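Local atomic coordinates of membrane attack complex assembly inhibitor BGA71 (Borreliella bavariensis, PDB entry 6FMH), a protein that inhibits assembly of the complement membrane attack complex and, as an outer surface protein, probably shields this Lyme disease spirochaete from attack by host complement. Residues 62-67 and 105-110; 77-82 and 153-158. One frame throughout, in Å; residues are numbered along the deposited sequence.

Interaction 1. Residues 62-67 and 105-110; sequences KRTIYS and ASIQYD
Gln108 carries CG anti to its backbone N and then bends at chi2 (46°), which folds its amide back toward Arg63 and Thr64 on the other helix. Thr64 answers with a first torsion that sets OG1 beside its own backbone N and anti to the carbonyl carbon, on the side facing Gln108. The two side chains run past each other in opposite directions, and Thr64 OG1 donates a hydrogen bond to Gln108 OE1 at 2.5 Å, a length not to be over-read at 2.80 Å resolution. The C=O...donor angle of 135° is bent, with the donor somewhat tilted from the carbonyl plane. Thr64 N also lies 3.3 Å from Gln108 OE1, but the angle is too poor for a bond. A weak hydrogen bond from Arg148 NH1 gives this buried oxygen a second donor.

Helices 55-68 and 90-123 meet here near the centre of an all-helical chain, within the Borrelia Bbcrasp-1 family region. Their axes approach to 8.9 Å at an angle somewhat wider than a right angle, so only four residues touch (Arg63, Thr64, Ile107 and Gln108); the backbones come nearest at Thr64 CA and Gln108 CA, 6.1 Å apart.

The other end of the amide covers one face of the Arg63 guanidinium. Gln108 NE2 stands 3.3 Å above that plane, over its centre, and 3.4 Å from Arg63 CZ; the two planes are 39° apart, well short of a parallel stack. The guanidinium's own polar grip comes from elsewhere: Arg63 NH1 forms a hydrogen bond with Gln60 OE1 and a salt bridge with Asp112 OD2. Ile107 adds a looser van der Waals touch, its CG2 methyl lying 4.0 Å from the hydroxyl oxygen Thr64 OG1, while Phe151 of helix 127-163 packs against both Thr64 and Ile107.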
loop_
_atom_site.group_PDB
_atom_site.type_symbol
_atom_site.label_atom_id
_atom_site.label_comp_id
_atom_site.label_asym_id
_atom_site.label_seq_id
_atom_site.Cartn_x
_atom_site.Cartn_y
_atom_site.Cartn_z
ATOM N N LYS A 62 -0.050 -3.138 -14.760
ATOM C CA LYS A 62 1.369 -3.248 -15.134
ATOM C C LYS A 62 2.228 -4.093 -14.183
ATOM O O LYS A 62 3.147 -4.779 -14.635
ATOM C CB LYS A 62 2.007 -1.868 -15.229
ATOM C CG LYS A 62 1.553 -1.068 -16.432
ATOM C CD LYS A 62 2.072 0.345 -16.303
ATOM C CE LYS A 62 1.679 1.205 -17.464
ATOM N NZ LYS A 62 1.857 2.649 -17.109
ATOM N N ARG A 63 1.952 -4.010 -12.885
ATOM C CA ARG A 63 2.682 -4.843 -11.928
ATOM C C ARG A 63 2.616 -6.299 -12.354
ATOM O O ARG A 63 3.627 -6.996 -12.423
ATOM C CB ARG A 63 2.131 -4.679 -10.512
ATOM C CG ARG A 63 2.375 -3.312 -9.884
ATOM C CD ARG A 63 1.457 -2.888 -8.682
ATOM N NE ARG A 63 1.917 -3.618 -7.516
ATOM C CZ ARG A 63 1.284 -3.727 -6.330
ATOM N NH1 ARG A 63 0.192 -3.068 -6.072
ATOM N NH2 ARG A 63 1.828 -4.464 -5.377
ATOM N N THR A 64 1.413 -6.764 -12.678
ATOM C CA THR A 64 1.246 -8.186 -13.076
ATOM C C THR A 64 1.821 -8.488 -14.428
ATOM O O THR A 64 2.606 -9.371 -14.590
ATOM C CB THR A 64 -0.235 -8.650 -13.023
ATOM O OG1 THR A 64 -0.617 -8.896 -11.656
ATOM C CG2 THR A 64 -0.397 -9.960 -13.743
ATOM N N ILE A 65 1.516 -7.627 -15.377
ATOM C CA ILE A 65 1.945 -7.836 -16.774
ATOM C C ILE A 65 3.440 -7.773 -16.917
ATOM O O ILE A 65 4.054 -8.704 -17.400
ATOM C CB ILE A 65 1.327 -6.771 -17.726
ATOM C CG1 ILE A 65 -0.199 -6.805 -17.700
ATOM C CG2 ILE A 65 1.840 -6.947 -19.156
ATOM C CD1 ILE A 65 -0.815 -7.714 -18.700
ATOM N N TYR A 66 4.024 -6.667 -16.465
ATOM C CA TYR A 66 5.448 -6.384 -16.665
ATOM C C TYR A 66 6.282 -7.386 -15.942
ATOM O O TYR A 66 7.334 -7.810 -16.436
ATOM C CB TYR A 66 5.779 -4.994 -16.161
ATOM C CG TYR A 66 5.340 -3.820 -17.049
ATOM C CD1 TYR A 66 4.283 -3.913 -17.916
ATOM C CD2 TYR A 66 6.023 -2.619 -16.986
ATOM C CE1 TYR A 66 3.894 -2.850 -18.680
ATOM C CE2 TYR A 66 5.664 -1.547 -17.758
ATOM C CZ TYR A 66 4.594 -1.676 -18.620
ATOM O OH TYR A 66 4.197 -0.590 -19.361
ATOM N N SER A 67 5.856 -7.738 -14.741
ATOM C CA SER A 67 6.614 -8.723 -13.946
ATOM C C SER A 67 6.483 -10.027 -14.674
ATOM O O SER A 67 7.410 -10.823 -14.643
ATOM C CB SER A 67 6.124 -8.841 -12.472
ATOM O OG SER A 67 4.884 -9.522 -12.404
ATOM N N ALA A 105 -6.196 -7.633 -13.508
ATOM C CA ALA A 105 -6.392 -6.789 -12.373
ATOM C C ALA A 105 -6.740 -7.588 -11.115
ATOM O O ALA A 105 -6.449 -7.162 -9.993
ATOM C CB ALA A 105 -7.478 -5.718 -12.674
ATOM N N SER A 106 -7.406 -8.706 -11.308
ATOM C CA SER A 106 -7.868 -9.523 -10.187
ATOM C C SER A 106 -6.716 -10.312 -9.631
ATOM O O SER A 106 -6.610 -10.536 -8.442
ATOM C CB SER A 106 -8.989 -10.460 -10.671
ATOM O OG SER A 106 -10.131 -9.672 -11.099
ATOM N N ILE A 107 -5.862 -10.778 -10.520
ATOM C CA ILE A 107 -4.672 -11.497 -10.138
ATOM C C ILE A 107 -3.877 -10.603 -9.218
ATOM O O ILE A 107 -3.478 -10.984 -8.143
ATOM C CB ILE A 107 -3.894 -11.937 -11.377
ATOM C CG1 ILE A 107 -4.632 -13.110 -12.026
ATOM C CG2 ILE A 107 -2.492 -12.389 -11.017
ATOM C CD1 ILE A 107 -4.300 -13.311 -13.490
ATOM N N GLN A 108 -3.730 -9.360 -9.620
ATOM C CA GLN A 108 -3.038 -8.391 -8.796
ATOM C C GLN A 108 -3.791 -8.134 -7.516
ATOM O O GLN A 108 -3.177 -8.099 -6.445
ATOM C CB GLN A 108 -2.877 -7.084 -9.541
ATOM C CG GLN A 108 -1.741 -6.176 -9.066
ATOM C CD GLN A 108 -0.376 -6.840 -8.827
ATOM O OE1 GLN A 108 0.170 -7.484 -9.685
ATOM N NE2 GLN A 108 0.162 -6.666 -7.634
ATOM N N TYR A 109 -5.069 -7.833 -7.540
ATOM C CA TYR A 109 -5.743 -7.419 -6.329
ATOM C C TYR A 109 -5.682 -8.439 -5.233
ATOM O O TYR A 109 -5.614 -8.104 -4.071
ATOM C CB TYR A 109 -7.202 -6.981 -6.563
ATOM C CG TYR A 109 -7.989 -6.761 -5.253
ATOM C CD1 TYR A 109 -7.802 -5.618 -4.499
ATOM C CD2 TYR A 109 -8.859 -7.722 -4.754
ATOM C CE1 TYR A 109 -8.460 -5.439 -3.316
ATOM C CE2 TYR A 109 -9.514 -7.532 -3.578
ATOM C CZ TYR A 109 -9.301 -6.387 -2.865
ATOM O OH TYR A 109 -9.924 -6.144 -1.697
ATOM N N ASP A 110 -5.761 -9.683 -5.598
ATOM C CA ASP A 110 -5.701 -10.711 -4.631
ATOM C C ASP A 110 -4.459 -10.607 -3.819
ATOM O O ASP A 110 -4.491 -10.717 -2.647
ATOM C CB ASP A 110 -5.778 -12.047 -5.321
ATOM C CG ASP A 110 -7.156 -12.463 -5.608
ATOM O OD1 ASP A 110 -8.077 -11.723 -5.425
ATOM O OD2 ASP A 110 -7.339 -13.552 -6.017
#

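Interaction 2. Residues 77-82 and 153-158; sequences NTLKEI and KKLNET
Leu79 and Ile82 meet Leu155 and Thr158 through methyl groups alone, so no ring, amide or carboxylate offers a face or an edge to the other segment. Two flat groups of helix 127-163 find their partners elsewhere: the Asn156 amide bonds through OD1 to Lys75 NZ and through ND2 to the backbone oxygens of Ser68 and Ala152, while the Glu157 carboxylate is modelled as paired with Lys154 of its own helix, at a separation too short to be trusted.

The principal touch is Leu79 CD2 against Leu155 CD1 at 3.8 Å, with Leu155 CD2 at 4.0 Å from the same Leu79 CD2, so one methyl meets both branches of the opposing leucine. The side chains cross at about a right angle. Each leucine holds CG anti to its backbone N (chi1 178° in Leu79, -175° in Leu155); the CB of Leu79 points toward the other helix, whereas Leu155 starts off to one side and brings only its terminal methyls close.

This packing joins helix 73-88 to the long helix 127-163 of the helical fold. The backbones stay well separated, the nearest CA atoms, those of Leu79 and Thr158, being 8.8 Å apart; the gap is spanned by side chains. Ile82 CD1 reaches Thr158 CG2 at a looser 4.4 Å. Thr158 thus gives its methyl to helix 73-88, whereas its OG1 is hydrogen-bonded to the hydroxyls of Tyr184 and Tyr179.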
loop_
_atom_site.group_PDB
_atom_site.type_symbol
_atom_site.label_atom_id
_atom_site.label_comp_id
_atom_site.label_asym_id
_atom_site.label_seq_id
_atom_site.Cartn_x
_atom_site.Cartn_y
_atom_site.Cartn_z
ATOM N N ASN A 77 5.376 -4.768 -25.816
ATOM C CA ASN A 77 4.874 -4.140 -27.034
ATOM C C ASN A 77 4.013 -5.091 -27.830
ATOM O O ASN A 77 3.022 -4.699 -28.408
ATOM C CB ASN A 77 6.033 -3.619 -27.895
ATOM C CG ASN A 77 6.576 -2.294 -27.427
ATOM O OD1 ASN A 77 7.789 -2.169 -27.266
ATOM N ND2 ASN A 77 5.731 -1.298 -27.220
ATOM N N THR A 78 4.411 -6.339 -27.873
ATOM C CA THR A 78 3.626 -7.372 -28.565
ATOM C C THR A 78 2.261 -7.538 -27.939
ATOM O O THR A 78 1.240 -7.671 -28.650
ATOM C CB THR A 78 4.359 -8.707 -28.465
ATOM O OG1 THR A 78 5.732 -8.489 -28.850
ATOM C CG2 THR A 78 3.755 -9.733 -29.343
ATOM N N LEU A 79 2.246 -7.544 -26.606
ATOM C CA LEU A 79 1.012 -7.682 -25.899
ATOM C C LEU A 79 0.148 -6.472 -26.177
ATOM O O LEU A 79 -1.074 -6.567 -26.263
ATOM C CB LEU A 79 1.261 -7.809 -24.390
ATOM C CG LEU A 79 -0.004 -7.910 -23.485
ATOM C CD1 LEU A 79 -1.111 -8.791 -24.046
ATOM C CD2 LEU A 79 0.356 -8.425 -22.113
ATOM N N LYS A 80 0.786 -5.321 -26.263
ATOM C CA LYS A 80 0.091 -4.081 -26.602
ATOM C C LYS A 80 -0.611 -4.199 -27.959
ATOM O O LYS A 80 -1.756 -3.810 -28.125
ATOM C CB LYS A 80 1.101 -2.953 -26.615
ATOM C CG LYS A 80 0.545 -1.641 -27.061
ATOM C CD LYS A 80 1.522 -0.486 -26.814
ATOM C CE LYS A 80 0.942 0.762 -27.455
ATOM N NZ LYS A 80 1.703 1.988 -27.125
ATOM N N GLU A 81 0.088 -4.763 -28.931
ATOM C CA GLU A 81 -0.500 -4.925 -30.231
ATOM C C GLU A 81 -1.700 -5.880 -30.156
ATOM O O GLU A 81 -2.784 -5.581 -30.655
ATOM C CB GLU A 81 0.563 -5.365 -31.218
ATOM C CG GLU A 81 0.063 -5.720 -32.617
ATOM C CD GLU A 81 1.210 -6.038 -33.567
ATOM O OE1 GLU A 81 2.175 -5.297 -33.523
ATOM O OE2 GLU A 81 1.167 -7.011 -34.359
ATOM N N ILE A 82 -1.507 -7.027 -29.516
ATOM C CA ILE A 82 -2.590 -7.969 -29.282
ATOM C C ILE A 82 -3.846 -7.260 -28.737
ATOM O O ILE A 82 -4.953 -7.399 -29.307
ATOM C CB ILE A 82 -2.209 -9.083 -28.278
ATOM C CG1 ILE A 82 -1.192 -10.015 -28.909
ATOM C CG2 ILE A 82 -3.470 -9.882 -27.917
ATOM C CD1 ILE A 82 -0.466 -10.940 -27.973
ATOM N N LYS A 153 3.311 -17.639 -16.810
ATOM C CA LYS A 153 3.740 -18.750 -17.643
ATOM C C LYS A 153 2.854 -18.737 -18.907
ATOM O O LYS A 153 3.358 -18.590 -20.015
ATOM C CB LYS A 153 3.629 -20.047 -16.879
ATOM C CG LYS A 153 4.579 -21.144 -17.332
ATOM C CD LYS A 153 5.984 -20.959 -16.729
ATOM C CE LYS A 153 6.943 -22.081 -17.206
ATOM N NZ LYS A 153 8.368 -21.839 -16.819
ATOM N N LYS A 154 1.542 -18.713 -18.695
ATOM C CA LYS A 154 0.606 -18.635 -19.772
ATOM C C LYS A 154 0.820 -17.453 -20.669
ATOM O O LYS A 154 0.735 -17.583 -21.882
ATOM C CB LYS A 154 -0.816 -18.568 -19.251
ATOM C CG LYS A 154 -1.840 -19.046 -20.275
ATOM C CD LYS A 154 -2.017 -20.546 -20.204
ATOM C CE LYS A 154 -2.784 -21.102 -21.384
ATOM N NZ LYS A 154 -1.982 -21.988 -22.282
ATOM N N LEU A 155 1.104 -16.286 -20.089
ATOM C CA LEU A 155 1.310 -15.059 -20.878
ATOM C C LEU A 155 2.557 -15.114 -21.798
ATOM O O LEU A 155 2.547 -14.577 -22.916
ATOM C CB LEU A 155 1.368 -13.860 -19.971
ATOM C CG LEU A 155 1.466 -12.458 -20.618
ATOM C CD1 LEU A 155 0.395 -12.221 -21.665
ATOM C CD2 LEU A 155 1.399 -11.389 -19.564
ATOM N N ASN A 156 3.589 -15.832 -21.378
ATOM C CA ASN A 156 4.776 -15.979 -22.233
ATOM C C ASN A 156 4.532 -16.914 -23.401
ATOM O O ASN A 156 5.006 -16.673 -24.533
ATOM C CB ASN A 156 5.961 -16.367 -21.409
ATOM C CG ASN A 156 6.514 -15.181 -20.705
ATOM O OD1 ASN A 156 7.137 -14.337 -21.319
ATOM N ND2 ASN A 156 6.250 -15.069 -19.385
ATOM N N GLU A 157 3.745 -17.954 -23.109
ATOM C CA GLU A 157 3.314 -18.898 -24.117
ATOM C C GLU A 157 2.438 -18.201 -25.188
ATOM O O GLU A 157 2.515 -18.492 -26.377
ATOM C CB GLU A 157 2.564 -20.097 -23.520
ATOM C CG GLU A 157 1.787 -20.707 -24.645
ATOM C CD GLU A 157 0.768 -21.683 -24.244
ATOM O OE1 GLU A 157 0.234 -21.571 -23.152
ATOM O OE2 GLU A 157 0.470 -22.560 -25.033
ATOM N N THR A 158 1.655 -17.239 -24.756
ATOM C CA THR A 158 0.845 -16.475 -25.652
ATOM C C THR A 158 1.656 -15.512 -26.552
ATOM O O THR A 158 1.437 -15.475 -27.768
ATOM C CB THR A 158 -0.176 -15.730 -24.833
ATOM O OG1 THR A 158 -1.128 -16.661 -24.347
ATOM C CG2 THR A 158 -0.908 -14.652 -25.645
#

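Both contacts are buried helix pairings, but they differ in depth and chemistry. The centre of interaction 1 is about 2 Å from the centre of the chain and its chemistry is polar, whereas that of interaction 2 lies about 12 Å from the chain centre and the contact is purely apolar; their summed buried areas are 213 and 124 Å². Four different helices take part, with segments alternating along the sequence, and the consecutive helices 55-68 and 73-88 connect the two sites: Ile65 CG2 packs on Leu79 CD2 at 3.6 Å. Interaction 1 also borders the second subunit, where Tyr109 and Asp110 bond to Glu120 and Lys124 of that chain; no other chain of the assembly touches the segments of interaction 2.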